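PDB 4ISD: glutathione S-transferase from Burkholderia glumae, which binds glutathione and probably catalyses its conjugation to electrophilic substrates, as glutathione transferases do. Local coordinates for residues K146-A151 against C183-P188. Numbering follows the deposited sequence.
Sequences KLLSAA and CGDPVP
Leu148 and Asp185 open a compact example of how one forked side chain on a helix can meet four successive residues of a loop through van der Waals contacts. No hydrogen bond spans the two segments, and Leu148 supplies the helix side of every close approach. Cys183, part-way along the loop that follows helix 168-177, has its SG joined to Cys144 SG in a disulfide; Cys144 lies on helix 139-154, one turn before Leu148, so the loop is tied covalently to this helix next to the apolar contact. At Asp185 the touching atom is the methylene: CB rests 3.7 Å from Leu148 CD2, and the two side chains cross at a slant, with OD2 of the carboxylate 4.2 Å from Leu148 CD2. CB of Pro186 points away from the helix, and the residue contributes its backbone instead, its O lying 3.8 Å from Leu148 CD2, a van der Waals approach of a methyl to a carbonyl oxygen. This is the all-helical C-terminal domain of the glutathione transferase fold, which follows the thioredoxin-like N-terminal domain, and the loop here bridges helix 168-177 to helix 189-199, passing beside helix 139-154 at the protein surface. Val187 meets the other branch of the fork, its CG1 standing 4.3 Å from Leu148 CD1; both Val187 and Leu148 also touch Leu180, earlier in the connection. With CG anti to the backbone N (chi1 -173°), Leu148 reaches outward from its helix, and its two methyls divide the loop between them, CD2 serving Asp185 and Pro186, CD1 serving Val187 and Pro188. At Pro188, just before helix 189-199, the ring presents CD to Leu148 CD1 at 3.9 Å.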
loop_
_atom_site.group_PDB
_atom_site.type_symbol
_atom_site.label_atom_id
_atom_site.label_comp_id
_atom_site.label_asym_id
_atom_site.label_seq_id
_atom_site.Cartn_x
_atom_site.Cartn_y
_atom_site.Cartn_z
ATOM N N LYS A 146 19.039 4.376 0.682
ATOM C CA LYS A 146 17.810 4.864 0.080
ATOM C C LYS A 146 17.000 5.629 1.115
ATOM O O LYS A 146 16.424 6.677 0.811
ATOM C CB LYS A 146 17.006 3.704 -0.502
ATOM N N LEU A 147 16.977 5.123 2.345
ATOM C CA LEU A 147 16.246 5.791 3.423
ATOM C C LEU A 147 16.826 7.176 3.717
ATOM O O LEU A 147 16.102 8.165 3.777
ATOM C CB LEU A 147 16.251 4.953 4.703
ATOM C CG LEU A 147 15.367 5.583 5.778
ATOM C CD1 LEU A 147 13.981 5.816 5.199
ATOM C CD2 LEU A 147 15.302 4.742 7.056
ATOM N N LEU A 148 18.141 7.251 3.878
ATOM C CA LEU A 148 18.764 8.523 4.225
ATOM C C LEU A 148 18.606 9.542 3.109
ATOM O O LEU A 148 18.371 10.718 3.363
ATOM C CB LEU A 148 20.234 8.328 4.564
ATOM C CG LEU A 148 20.928 9.570 5.096
ATOM C CD1 LEU A 148 20.297 9.987 6.401
ATOM C CD2 LEU A 148 22.396 9.282 5.276
ATOM N N SER A 149 18.718 9.081 1.870
ATOM C CA SER A 149 18.591 9.963 0.717
ATOM C C SER A 149 17.180 10.516 0.591
ATOM O O SER A 149 17.001 11.683 0.250
ATOM C CB SER A 149 18.975 9.233 -0.566
ATOM O OG SER A 149 18.849 10.099 -1.681
ATOM N N ALA A 150 16.181 9.679 0.869
ATOM C CA ALA A 150 14.798 10.144 0.861
ATOM C C ALA A 150 14.600 11.201 1.944
ATOM O O ALA A 150 13.988 12.244 1.703
ATOM C CB ALA A 150 13.840 8.987 1.072
ATOM N N ALA A 151 15.124 10.920 3.136
ATOM C CA ALA A 151 14.995 11.820 4.278
ATOM C C ALA A 151 15.633 13.176 3.978
ATOM O O ALA A 151 15.051 14.219 4.274
ATOM C CB ALA A 151 15.630 11.202 5.512
ATOM N N CYS A 183 22.125 2.148 11.081
ATOM C CA CYS A 183 22.954 2.291 9.890
ATOM C C CYS A 183 24.333 2.831 10.252
ATOM O O CYS A 183 24.701 2.889 11.425
ATOM C CB CYS A 183 22.275 3.198 8.856
ATOM S SG CYS A 183 20.635 2.622 8.268
ATOM N N GLY A 184 25.092 3.230 9.240
ATOM C CA GLY A 184 26.461 3.645 9.446
ATOM C C GLY A 184 26.811 4.918 8.706
ATOM O O GLY A 184 27.990 5.217 8.489
ATOM N N ASP A 185 25.789 5.667 8.310
ATOM C CA ASP A 185 26.005 6.990 7.733
ATOM C C ASP A 185 25.618 8.095 8.721
ATOM O O ASP A 185 24.701 7.930 9.528
ATOM C CB ASP A 185 25.231 7.142 6.422
ATOM C CG ASP A 185 25.972 6.557 5.234
ATOM O OD1 ASP A 185 26.932 5.781 5.443
ATOM O OD2 ASP A 185 25.591 6.877 4.089
ATOM N N PRO A 186 26.334 9.223 8.685
ATOM C CA PRO A 186 25.908 10.287 9.600
ATOM C C PRO A 186 24.566 10.877 9.178
ATOM O O PRO A 186 24.322 11.082 7.981
ATOM C CB PRO A 186 27.042 11.323 9.508
ATOM C CG PRO A 186 27.788 10.990 8.253
ATOM C CD PRO A 186 27.632 9.509 8.049
ATOM N N VAL A 187 23.713 11.132 10.168
ATOM C CA VAL A 187 22.366 11.641 9.950
ATOM C C VAL A 187 22.276 13.161 10.130
ATOM O O VAL A 187 22.613 13.679 11.193
ATOM C CB VAL A 187 21.382 11.022 10.953
ATOM C CG1 VAL A 187 19.967 11.324 10.525
ATOM C CG2 VAL A 187 21.612 9.524 11.098
ATOM N N PRO A 188 21.814 13.877 9.092
ATOM C CA PRO A 188 21.564 15.321 9.166
ATOM C C PRO A 188 20.572 15.668 10.269
ATOM O O PRO A 188 19.447 15.149 10.262
ATOM C CB PRO A 188 20.941 15.630 7.803
ATOM C CG PRO A 188 21.548 14.618 6.892
ATOM C CD PRO A 188 21.653 13.363 7.720
#